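Local coordinates for uncharacterized protein (Shewanella oneidensis, PDB 2RB6), which is of unknown function but is a small lipoprotein of the YgdI/YgdR type, with an SH3-like domain probably held at the cell membrane, at residues Tyr5-Lys10 and Gly28-Tyr33. Numbering follows the deposited sequence.
Sequences YIMSTK and GMYLYY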
ATOM      1  N   TYR A   5      -6.350  -0.524   2.931  1.00 30.01           N
ATOM      2  CA  TYR A   5      -5.531  -0.862   1.786  1.00 29.06           C
ATOM      3  C   TYR A   5      -4.607  -2.031   2.013  1.00 28.91           C
ATOM      4  O   TYR A   5      -4.097  -2.242   3.107  1.00 30.08           O
ATOM      5  CB  TYR A   5      -4.732   0.351   1.312  1.00 26.38           C
ATOM      6  CG  TYR A   5      -5.580   1.372   0.614  1.00 24.05           C
ATOM      7  CD1 TYR A   5      -6.235   2.378   1.334  1.00 24.06           C
ATOM      8  CD2 TYR A   5      -5.738   1.336  -0.767  1.00 24.12           C
ATOM      9  CE1 TYR A   5      -7.024   3.321   0.689  1.00 23.44           C
ATOM     10  CE2 TYR A   5      -6.525   2.277  -1.422  1.00 24.68           C
ATOM     11  CZ  TYR A   5      -7.160   3.266  -0.693  1.00 25.24           C
ATOM     12  OH  TYR A   5      -7.901   4.216  -1.356  1.00 27.53           O
ATOM     13  N   ILE A   6      -4.410  -2.788   0.944  1.00 28.98           N
ATOM     14  CA  ILE A   6      -3.565  -3.958   0.957  1.00 29.56           C
ATOM     15  C   ILE A   6      -2.827  -4.024  -0.372  1.00 31.50           C
ATOM     16  O   ILE A   6      -3.427  -3.840  -1.438  1.00 32.21           O
ATOM     17  CB  ILE A   6      -4.405  -5.241   1.132  1.00 27.95           C
ATOM     18  CG1 ILE A   6      -4.971  -5.309   2.548  1.00 26.58           C
ATOM     19  CG2 ILE A   6      -3.568  -6.458   0.821  1.00 26.73           C
ATOM     20  CD1 ILE A   6      -5.879  -6.501   2.778  1.00 27.46           C
HETATM   21  N   MSE A   7      -1.523  -4.270  -0.291  1.00 31.84           N
HETATM   22  CA  MSE A   7      -0.679  -4.383  -1.468  1.00 32.15           C
HETATM   23  C   MSE A   7      -0.129  -5.800  -1.532  1.00 32.07           C
HETATM   24  O   MSE A   7       0.325  -6.360  -0.523  1.00 28.61           O
HETATM   25  CB  MSE A   7       0.488  -3.410  -1.379  1.00 34.08           C
HETATM   26  CG  MSE A   7       0.083  -1.996  -1.038  1.00 38.82           C
HETATM   27 SE   MSE A   7       1.623  -0.820  -0.860  1.00 47.04          SE
HETATM   28  CE  MSE A   7       1.991  -0.640  -2.762  1.00 41.83           C
ATOM     29  N   SER A   8      -0.173  -6.377  -2.726  1.00 31.95           N
ATOM     30  CA  SER A   8       0.339  -7.721  -2.938  1.00 31.85           C
ATOM     31  C   SER A   8       1.660  -7.640  -3.683  1.00 30.87           C
ATOM     32  O   SER A   8       1.768  -6.967  -4.708  1.00 29.34           O
ATOM     33  CB  SER A   8      -0.675  -8.562  -3.720  1.00 31.38           C
ATOM     34  OG  SER A   8      -1.746  -8.964  -2.881  1.00 30.60           O
ATOM     35  N   THR A   9       2.662  -8.323  -3.141  1.00 32.63           N
ATOM     36  CA  THR A   9       4.008  -8.347  -3.709  1.00 35.77           C
ATOM     37  C   THR A   9       4.208  -9.553  -4.612  1.00 36.01           C
ATOM     38  O   THR A   9       3.716 -10.645  -4.332  1.00 36.08           O
ATOM     39  CB  THR A   9       5.070  -8.392  -2.594  1.00 36.91           C
ATOM     40  OG1 THR A   9       4.945  -7.226  -1.772  1.00 38.87           O
ATOM     41  CG2 THR A   9       6.474  -8.446  -3.183  1.00 38.62           C
ATOM     42  N   LYS A  10       4.947  -9.343  -5.692  1.00 38.36           N
ATOM     43  CA  LYS A  10       5.229 -10.398  -6.658  1.00 42.35           C
ATOM     44  C   LYS A  10       5.769 -11.672  -6.008  1.00 43.70           C
ATOM     45  O   LYS A  10       5.489 -12.781  -6.474  1.00 43.15           O
ATOM     46  CB  LYS A  10       6.237  -9.897  -7.690  1.00 43.06           C
ATOM     47  CG  LYS A  10       6.171 -10.633  -9.011  1.00 46.40           C
ATOM     48  CD  LYS A  10       7.104 -10.011 -10.041  1.00 47.84           C
ATOM     49  CE  LYS A  10       6.812 -10.559 -11.431  1.00 50.96           C
ATOM     50  NZ  LYS A  10       6.869 -12.048 -11.483  1.00 50.87           N
ATOM     51  N   GLY A  28       9.935   5.417  -8.768  1.00 40.47           N
ATOM     52  CA  GLY A  28       9.199   4.182  -8.974  1.00 41.94           C
ATOM     53  C   GLY A  28       8.978   3.494  -7.628  1.00 43.28           C
ATOM     54  O   GLY A  28       8.983   2.261  -7.522  1.00 43.11           O
HETATM   55  N   MSE A  29       8.789   4.312  -6.594  1.00 42.99           N
HETATM   56  CA  MSE A  29       8.572   3.843  -5.230  1.00 41.68           C
HETATM   57  C   MSE A  29       7.165   4.158  -4.726  1.00 38.71           C
HETATM   58  O   MSE A  29       6.664   5.262  -4.928  1.00 36.55           O
HETATM   59  CB  MSE A  29       9.577   4.515  -4.287  1.00 44.90           C
HETATM   60  CG  MSE A  29      11.020   4.133  -4.503  1.00 49.56           C
HETATM   61 SE   MSE A  29      11.427   2.432  -3.699  1.00 58.73          SE
HETATM   62  CE  MSE A  29      13.263   2.261  -4.285  1.00 53.38           C
ATOM     63  N   TYR A  30       6.532   3.190  -4.069  1.00 36.52           N
ATOM     64  CA  TYR A  30       5.203   3.410  -3.497  1.00 35.16           C
ATOM     65  C   TYR A  30       5.376   3.734  -2.016  1.00 33.36           C
ATOM     66  O   TYR A  30       5.963   2.954  -1.266  1.00 32.48           O
ATOM     67  CB  TYR A  30       4.321   2.161  -3.630  1.00 36.37           C
ATOM     68  CG  TYR A  30       3.362   2.171  -4.806  1.00 38.39           C
ATOM     69  CD1 TYR A  30       2.249   3.017  -4.821  1.00 38.95           C
ATOM     70  CD2 TYR A  30       3.570   1.338  -5.907  1.00 38.58           C
ATOM     71  CE1 TYR A  30       1.369   3.032  -5.901  1.00 39.22           C
ATOM     72  CE2 TYR A  30       2.700   1.346  -6.992  1.00 40.55           C
ATOM     73  CZ  TYR A  30       1.604   2.194  -6.985  1.00 41.35           C
ATOM     74  OH  TYR A  30       0.750   2.200  -8.063  1.00 43.59           O
ATOM     75  N   LEU A  31       4.883   4.896  -1.605  1.00 31.78           N
ATOM     76  CA  LEU A  31       4.962   5.303  -0.207  1.00 30.40           C
ATOM     77  C   LEU A  31       3.633   4.958   0.450  1.00 31.29           C
ATOM     78  O   LEU A  31       2.561   5.139  -0.142  1.00 30.39           O
ATOM     79  CB  LEU A  31       5.222   6.808  -0.082  1.00 29.01           C
ATOM     80  CG  LEU A  31       6.652   7.372  -0.127  1.00 31.08           C
ATOM     81  CD1 LEU A  31       7.346   7.162   1.218  1.00 27.98           C
ATOM     82  CD2 LEU A  31       7.444   6.720  -1.257  1.00 30.28           C
ATOM     83  N   TYR A  32       3.712   4.465   1.680  1.00 29.46           N
ATOM     84  CA  TYR A  32       2.528   4.080   2.413  1.00 28.88           C
ATOM     85  C   TYR A  32       2.854   4.128   3.907  1.00 30.87           C
ATOM     86  O   TYR A  32       4.019   4.245   4.278  1.00 28.87           O
ATOM     87  CB  TYR A  32       2.104   2.676   1.964  1.00 25.09           C
ATOM     88  CG  TYR A  32       2.928   1.526   2.515  1.00 22.14           C
ATOM     89  CD1 TYR A  32       2.597   0.940   3.730  1.00 23.05           C
ATOM     90  CD2 TYR A  32       4.006   0.989   1.798  1.00 23.14           C
ATOM     91  CE1 TYR A  32       3.301  -0.154   4.225  1.00 22.76           C
ATOM     92  CE2 TYR A  32       4.728  -0.116   2.280  1.00 19.44           C
ATOM     93  CZ  TYR A  32       4.359  -0.680   3.499  1.00 24.41           C
ATOM     94  OH  TYR A  32       5.016  -1.779   4.001  1.00 24.56           O
ATOM     95  N   TYR A  33       1.832   4.066   4.758  1.00 34.31           N
ATOM     96  CA  TYR A  33       2.047   4.100   6.207  1.00 38.93           C
ATOM     97  C   TYR A  33       1.807   2.751   6.855  1.00 40.46           C
ATOM     98  O   TYR A  33       0.817   2.085   6.574  1.00 39.24           O
ATOM     99  CB  TYR A  33       1.149   5.151   6.873  1.00 38.06           C
ATOM    100  CG  TYR A  33       1.523   6.559   6.516  1.00 37.58           C
ATOM    101  CD1 TYR A  33       1.194   7.090   5.267  1.00 38.40           C
ATOM    102  CD2 TYR A  33       2.250   7.351   7.402  1.00 37.30           C
ATOM    103  CE1 TYR A  33       1.584   8.373   4.904  1.00 37.05           C
ATOM    104  CE2 TYR A  33       2.646   8.634   7.051  1.00 37.97           C
ATOM    105  CZ  TYR A  33       2.309   9.140   5.795  1.00 38.27           C
ATOM    106  OH  TYR A  33       2.712  10.409   5.426  1.00 39.87           O
TER
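Met-7, refined as selenomethionine, reaches from strand 4-9 to Tyr-30 and Tyr-32 of strand 29-33, and this one side chain carries the whole contact, a worked example of how two small beta sheets can share a core. Tyr-30 is met first: the terminal methyl, CE of Met-7, lies 3.7 Å from CG of Tyr-30 and equally near its CB, so the touch falls at the root of the aromatic group rather than near its hydroxyl. The approach to the ring is oblique. At Leu-31, next along the strand, CB points away from strand 4-9, and the following residue brings a second aromatic group back to Met-7. Here the heavier atom is used: SE of Met-7 sits 4.0 Å from CD2 of Tyr-32 and 4.5 Å from the centroid of that ring. With the line to the centroid 32° off the ring normal, this is an oblique Met-aromatic contact.

The shape of Met-7 explains the division of labour. Its chain runs extended through chi2 (177°), carrying SE out from the backbone to Tyr-32, then bends at chi3 (76°), which turns CE toward Tyr-30. No hydrogen bond joins the two segments; the contact is made of apolar packing and the Met-aromatic approach of the selenium, with 132 Å² buried between them.

The centre of the contact lies about 3 Å from the centre of the chain, consistent with the core of the SH3-like fold to which the family is assigned. Strand 4-9 is the middle strand of an antiparallel sheet, between 14-17 and 47-53, and strand 29-33 lies likewise between 22-24 and 39-43. Ile-42 touches both Met-7 and Tyr-30, Val-47 adds to the packing on Met-7, and Tyr-32 rests against Ile-15 of strand 14-17 and Val-40 of strand 39-43.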